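PDB 3MQ2: 16S rRNA methyltransferase from Streptomyces sp. DSM 40477, which methylates the N1 position of adenine 1408 in 16S rRNA, using S-adenosyl-L-methionine, and so confers resistance to aminoglycosides such as kanamycin, neomycin and apramycin. Local coordinates for residues 20-24 with 96-100; 140-145 with 156-160; 174-178 with 213-218. All blocks are in the same frame, centred on the assembly; numbering follows the deposited sequence. Where two conformers were deposited one is given.

Contact 1: 20-24 with 96-100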
# COMPACT_ATOMS: atom_id res chain seq x y z
N PHE A 20 15.13 13.85 0.44
CA PHE A 20 14.21 12.96 1.14
C PHE A 20 14.70 12.68 2.54
O PHE A 20 13.93 12.69 3.49
CB PHE A 20 14.01 11.64 0.40
CG PHE A 20 13.10 10.70 1.13
CD1 PHE A 20 11.73 10.87 1.07
CD2 PHE A 20 13.61 9.67 1.90
CE1 PHE A 20 10.87 10.02 1.75
CE2 PHE A 20 12.75 8.81 2.60
CZ PHE A 20 11.39 9.00 2.51
N GLU A 21 16.00 12.43 2.67
CA GLU A 21 16.58 12.11 3.98
C GLU A 21 16.39 13.24 4.98
O GLU A 21 16.07 13.01 6.14
CB GLU A 21 18.05 11.75 3.85
CG GLU A 21 18.26 10.31 3.45
CD GLU A 21 17.40 9.38 4.28
OE1 GLU A 21 17.40 9.51 5.53
OE2 GLU A 21 16.70 8.53 3.69
N GLN A 22 16.60 14.47 4.52
CA GLN A 22 16.40 15.63 5.37
C GLN A 22 14.95 15.72 5.83
O GLN A 22 14.67 16.03 6.99
CB GLN A 22 16.83 16.91 4.66
CG GLN A 22 18.32 16.95 4.34
CD GLN A 22 18.75 18.25 3.67
OE1 GLN A 22 19.85 18.75 3.92
NE2 GLN A 22 17.89 18.79 2.82
N LEU A 23 14.02 15.44 4.92
CA LEU A 23 12.60 15.45 5.25
C LEU A 23 12.29 14.38 6.29
O LEU A 23 11.74 14.67 7.35
CB LEU A 23 11.74 15.24 4.00
CG LEU A 23 10.23 15.10 4.24
CD1 LEU A 23 9.68 16.33 4.94
CD2 LEU A 23 9.49 14.85 2.94
N ARG A 24 12.66 13.14 5.97
CA ARG A 24 12.34 12.00 6.83
C ARG A 24 12.92 12.18 8.23
O ARG A 24 12.33 11.73 9.20
CB ARG A 24 12.94 10.72 6.26
CG ARG A 24 14.26 10.40 6.94
CD ARG A 24 14.83 9.10 6.49
NE ARG A 24 14.00 7.98 6.87
CZ ARG A 24 14.00 6.84 6.20
NH1 ARG A 24 14.80 6.71 5.15
NH2 ARG A 24 13.23 5.83 6.59
N LEU A 96 13.80 4.31 -1.45
CA LEU A 96 13.41 4.48 -0.05
C LEU A 96 14.16 3.48 0.81
O LEU A 96 14.48 2.38 0.37
CB LEU A 96 11.89 4.26 0.09
CG LEU A 96 10.97 5.26 -0.61
CD1 LEU A 96 9.58 4.68 -0.81
CD2 LEU A 96 10.90 6.55 0.17
N SER A 97 14.44 3.85 2.05
CA SER A 97 15.07 2.91 2.95
C SER A 97 14.48 3.07 4.34
O SER A 97 14.04 4.16 4.71
CB SER A 97 16.57 3.17 3.01
OG SER A 97 16.81 4.52 3.36
N GLY A 98 14.45 1.98 5.09
CA GLY A 98 14.01 2.00 6.48
C GLY A 98 12.54 2.32 6.74
O GLY A 98 12.19 2.80 7.82
N VAL A 99 11.68 2.06 5.76
CA VAL A 99 10.24 2.21 5.98
C VAL A 99 9.82 1.35 7.18
O VAL A 99 10.31 0.23 7.33
CB VAL A 99 9.45 1.81 4.72
CG1 VAL A 99 7.95 1.73 5.02
CG2 VAL A 99 9.73 2.78 3.57
N GLY A 100 8.92 1.86 8.02
CA GLY A 100 8.50 1.16 9.23
C GLY A 100 7.14 0.49 9.17
O GLY A 100 6.81 -0.34 10.01
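The carbonyl oxygen of Ser97 is gripped by both terminal nitrogens of one guanidinium group. Arg24 NH2 donates to Ser97 O at 2.6 Å, in the carbonyl plane, and Arg24 NH1 to the same oxygen at 2.7 Å, tilted from that plane. With two N-H groups converging on one acceptor neither bond is straight; the angle at the hydrogen is 138° for NH1. On the helix side Arg24 NH1 also forms a salt bridge with Glu21 OE2 at 3.0 Å. Glu21 OE2 and Ser97 O both lie in the guanidinium plane, so the group is fixed in its rotation by partners at its edge. An unusual chi1 of 98°, away from the staggered values, combines with a bend at chi3 (-65°) to bring this end to the loop. Deeper in, Leu96 CD2 touches Phe20 CZ at 3.4 Å, the two side chains crossing at about a right angle, with Phe20 resting further on Leu53 and Val55 of strand 52-58. The contact thus ties the last turn of helix 17-24 to the loop that leads into strand 99-105. Glu21 would be expected to balance the arginine's charge, while the loop contributes a backbone acceptor and an apolar methyl.

Contact 2: 140-145 with 156-160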
# COMPACT_ATOMS: atom_id res chain seq x y z
N LEU A 140 -6.38 -7.84 0.60
CA LEU A 140 -6.74 -8.42 -0.69
C LEU A 140 -8.21 -8.16 -0.99
O LEU A 140 -9.07 -8.41 -0.16
CB LEU A 140 -6.50 -9.93 -0.69
CG LEU A 140 -5.07 -10.41 -0.56
CD1 LEU A 140 -5.04 -11.93 -0.58
CD2 LEU A 140 -4.19 -9.83 -1.68
N ASN A 141 -8.47 -7.65 -2.19
CA ASN A 141 -9.84 -7.54 -2.69
C ASN A 141 -10.23 -8.90 -3.23
O ASN A 141 -9.73 -9.33 -4.28
CB ASN A 141 -9.89 -6.49 -3.80
CG ASN A 141 -11.30 -6.28 -4.35
OD1 ASN A 141 -12.22 -7.06 -4.07
ND2 ASN A 141 -11.47 -5.23 -5.15
N LEU A 142 -11.12 -9.58 -2.52
CA LEU A 142 -11.48 -10.95 -2.87
C LEU A 142 -12.27 -11.02 -4.18
O LEU A 142 -12.42 -12.09 -4.77
CB LEU A 142 -12.22 -11.60 -1.70
CG LEU A 142 -11.40 -11.75 -0.41
CD1 LEU A 142 -12.30 -12.07 0.78
CD2 LEU A 142 -10.31 -12.81 -0.57
N HIS A 143 -12.73 -9.88 -4.68
CA HIS A 143 -13.44 -9.88 -5.95
C HIS A 143 -12.53 -10.20 -7.13
O HIS A 143 -13.01 -10.46 -8.24
CB HIS A 143 -14.22 -8.57 -6.16
CG HIS A 143 -15.36 -8.43 -5.20
ND1 HIS A 143 -16.66 -8.73 -5.55
CD2 HIS A 143 -15.38 -8.07 -3.90
CE1 HIS A 143 -17.44 -8.54 -4.50
NE2 HIS A 143 -16.69 -8.16 -3.48
N ALA A 144 -11.23 -10.24 -6.88
CA ALA A 144 -10.28 -10.70 -7.88
C ALA A 144 -10.53 -12.18 -8.18
O ALA A 144 -9.95 -12.74 -9.10
CB ALA A 144 -8.84 -10.47 -7.41
N TRP A 145 -11.38 -12.82 -7.37
CA TRP A 145 -11.72 -14.22 -7.58
C TRP A 145 -13.21 -14.42 -7.82
O TRP A 145 -13.71 -15.53 -7.74
CB TRP A 145 -11.29 -15.07 -6.37
CG TRP A 145 -9.82 -15.24 -6.24
CD1 TRP A 145 -9.06 -16.26 -6.75
CD2 TRP A 145 -8.91 -14.36 -5.55
NE1 TRP A 145 -7.74 -16.08 -6.42
CE2 TRP A 145 -7.62 -14.92 -5.69
CE3 TRP A 145 -9.05 -13.17 -4.85
CZ2 TRP A 145 -6.48 -14.32 -5.15
CZ3 TRP A 145 -7.92 -12.56 -4.31
CH2 TRP A 145 -6.65 -13.15 -4.46
N PRO A 156 -6.65 -20.31 -6.06
CA PRO A 156 -7.99 -20.31 -5.48
C PRO A 156 -8.17 -19.06 -4.62
O PRO A 156 -7.17 -18.48 -4.21
CB PRO A 156 -7.99 -21.56 -4.60
CG PRO A 156 -6.55 -21.75 -4.23
CD PRO A 156 -5.77 -21.32 -5.44
N GLU A 157 -9.40 -18.65 -4.35
CA GLU A 157 -9.63 -17.50 -3.48
C GLU A 157 -9.09 -17.82 -2.08
O GLU A 157 -9.46 -18.84 -1.50
CB GLU A 157 -11.11 -17.14 -3.39
CG GLU A 157 -11.38 -15.94 -2.47
CD GLU A 157 -12.84 -15.56 -2.36
OE1 GLU A 157 -13.55 -15.58 -3.39
OE2 GLU A 157 -13.28 -15.25 -1.23
N PRO A 158 -8.23 -16.95 -1.55
CA PRO A 158 -7.66 -17.26 -0.23
C PRO A 158 -8.63 -17.03 0.92
O PRO A 158 -9.49 -16.15 0.87
CB PRO A 158 -6.48 -16.29 -0.12
CG PRO A 158 -6.89 -15.13 -0.97
CD PRO A 158 -7.65 -15.73 -2.13
N THR A 159 -8.48 -17.83 1.96
CA THR A 159 -9.29 -17.68 3.15
C THR A 159 -8.31 -17.55 4.30
O THR A 159 -7.12 -17.82 4.13
CB THR A 159 -10.15 -18.93 3.40
OG1 THR A 159 -9.30 -20.04 3.70
CG2 THR A 159 -10.99 -19.24 2.17
N PRO A 160 -8.80 -17.13 5.48
CA PRO A 160 -7.91 -17.05 6.64
C PRO A 160 -7.11 -18.34 6.81
O PRO A 160 -5.90 -18.29 7.04
CB PRO A 160 -8.88 -16.85 7.80
CG PRO A 160 -10.01 -16.09 7.19
CD PRO A 160 -10.16 -16.66 5.80
O HOH W 1 -14.31 -17.08 -5.32
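Trp145, Glu157 and Pro158 carry most of this contact, with the indole as the floor on which the other two lie. Both use the same face of the ring: Glu157 CA sits 3.5 Å from the centroid of the five-membered ring of Trp145, and Pro158 CD 3.5 Å from that of its six-membered ring. Each is within about 11° of the ring normal, so these are two CH-pi contacts side by side. The proline ring then reaches beyond the indole, its CG meeting Leu140 CD1 at 3.7 Å. Glu157 is fully extended through chi1 and chi2 (both 180°), which carries its carboxylate past the indole toward Leu142; there Leu142 CD2 packs against Glu157 CG at 3.8 Å, the side chains roughly perpendicular. One water donates to Glu157 OE1 at 2.6 Å and to Trp145 O at 2.9 Å, bridging the segments, while Glu157 OE2 forms a salt bridge with Arg146. Together these residues pin the end of strand 134-141 and the 3-10 turn after it to the loop entering helix 160-173, whose N-cap is Thr159; the side chain of Leu140 also comes within about 4 Å of that of Pro107, a residue assigned to the S-adenosyl-L-methionine site. The chemistry divides along Glu157: its backbone and aliphatic part serve the apolar packing, and its carboxylate is engaged by water and arginine, whose positive charge should favour the ionised form.

Contact 3: 174-178 with 213-218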
# COMPACT_ATOMS: atom_id res chain seq x y z
N ALA A 174 10.17 -14.89 0.87
CA ALA A 174 10.46 -13.55 0.39
C ALA A 174 10.81 -12.60 1.53
O ALA A 174 11.02 -11.41 1.31
CB ALA A 174 9.28 -13.00 -0.41
N GLY A 175 10.87 -13.13 2.75
CA GLY A 175 11.24 -12.33 3.90
C GLY A 175 10.10 -11.59 4.58
O GLY A 175 10.33 -10.60 5.27
N TRP A 176 8.86 -12.05 4.37
CA TRP A 176 7.71 -11.51 5.09
C TRP A 176 7.17 -12.54 6.07
O TRP A 176 6.88 -13.66 5.69
CB TRP A 176 6.57 -11.14 4.15
CG TRP A 176 6.86 -10.04 3.16
CD1 TRP A 176 8.02 -9.83 2.46
CD2 TRP A 176 5.95 -9.00 2.76
NE1 TRP A 176 7.88 -8.72 1.64
CE2 TRP A 176 6.62 -8.19 1.82
CE3 TRP A 176 4.63 -8.69 3.11
CZ2 TRP A 176 6.02 -7.09 1.22
CZ3 TRP A 176 4.03 -7.59 2.51
CH2 TRP A 176 4.73 -6.80 1.58
N LYS A 177 7.04 -12.14 7.34
CA LYS A 177 6.46 -13.01 8.35
C LYS A 177 4.96 -12.76 8.43
O LYS A 177 4.53 -11.74 8.96
CB LYS A 177 7.11 -12.78 9.71
CG LYS A 177 6.41 -13.49 10.86
CD LYS A 177 6.21 -14.97 10.56
CE LYS A 177 5.48 -15.68 11.70
NZ LYS A 177 6.20 -15.53 13.00
N LEU A 178 4.18 -13.69 7.88
CA LEU A 178 2.73 -13.55 7.87
C LEU A 178 2.17 -14.02 9.20
O LEU A 178 2.13 -15.22 9.48
CB LEU A 178 2.11 -14.35 6.72
CG LEU A 178 0.59 -14.22 6.55
CD1 LEU A 178 0.16 -12.75 6.45
CD2 LEU A 178 0.12 -15.00 5.33
N THR A 213 -1.58 -9.53 7.70
CA THR A 213 -0.68 -8.64 8.43
C THR A 213 0.50 -9.41 9.00
O THR A 213 0.46 -10.63 9.17
CB THR A 213 -1.40 -7.87 9.57
OG1 THR A 213 -2.03 -8.80 10.47
CG2 THR A 213 -2.46 -6.93 9.00
N GLY A 214 1.57 -8.68 9.29
CA GLY A 214 2.75 -9.29 9.84
C GLY A 214 3.90 -8.31 9.88
O GLY A 214 3.69 -7.09 9.93
N THR A 215 5.11 -8.85 9.84
CA THR A 215 6.32 -8.04 9.94
C THR A 215 7.30 -8.47 8.87
O THR A 215 7.28 -9.61 8.40
CB THR A 215 6.98 -8.18 11.33
OG1 THR A 215 7.34 -9.55 11.54
CG2 THR A 215 6.03 -7.74 12.43
N ILE A 216 8.15 -7.54 8.46
CA ILE A 216 9.21 -7.83 7.51
C ILE A 216 10.36 -8.47 8.28
O ILE A 216 10.86 -7.90 9.25
CB ILE A 216 9.68 -6.54 6.80
CG1 ILE A 216 8.52 -5.86 6.04
CG2 ILE A 216 10.84 -6.85 5.84
CD1 ILE A 216 7.82 -6.76 5.01
N SER A 217 10.78 -9.65 7.84
CA SER A 217 11.77 -10.43 8.58
C SER A 217 12.63 -11.17 7.56
O SER A 217 12.38 -12.33 7.28
CB SER A 217 11.07 -11.42 9.50
OG SER A 217 11.99 -12.02 10.40
N PRO A 218 13.64 -10.48 7.00
CA PRO A 218 14.49 -11.06 5.96
C PRO A 218 15.51 -12.07 6.48
O PRO A 218 15.55 -12.39 7.67
CB PRO A 218 15.22 -9.84 5.38
CG PRO A 218 14.41 -8.65 5.82
CD PRO A 218 13.87 -9.04 7.16
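One face of the Trp176 indole carries the end of Ile216: CD1 lies over the centre of the five-membered ring, 3.6 Å from its centroid and 9° off the normal, a CH-pi contact. The two side chains run alongside each other in the same direction, and the rings of Phe136 and Tyr171 also meet the indole, whose NE1 donates to Leu123 O in helix 121-128. Ile216 is turned with CG1 anti to its carbonyl carbon (chi1 -59°), and a further bend at chi2 brings CD1 over the ring. Trp176 and Ile216 form a non-hydrogen-bonded pair of the antiparallel strands 176-184 and 209-216, the last two in the order across the seven-stranded sheet of this Rossmann-like methyltransferase fold. Next along, Lys177 and Thr215 are a hydrogen-bonded pair: Lys177 N donates to Thr215 O at 2.8 Å and Thr215 N to Lys177 O at 3.1 Å. Gly214, paired with Leu178 across the strands, adds a CA-H...O contact to Lys177 O at 3.2 Å. At the other end, Gly175 closes the preceding helix with a Schellman motif, its positive phi suiting glycine. Its carbonyl O then accepts from Ser217 N at 2.8 Å, which fastens the C-terminal tail to the start of strand 176-184.

In the fold
All three contacts reach the seven-stranded mixed sheet and follow one another along the chain. Contact 1 joins helix 17-24 to the start of strand 99-105; contact 2 sits where strand 134-141, the next strand across, ends; contact 3 pairs strands 209-216 and 176-184 at one edge of the sheet. The centres of contacts 1 and 2 are about 33 Å apart, on opposite sides of the chain's centre, while the centre of contact 3 lies about 20 Å from each. None touches another, though the nearest atoms of contacts 1 and 3 are about 6 Å apart. They therefore secure separate parts of one methyltransferase fold, with bound S-adenosyl-L-homocysteine about 11 Å from the side chains of Leu96 and Leu140.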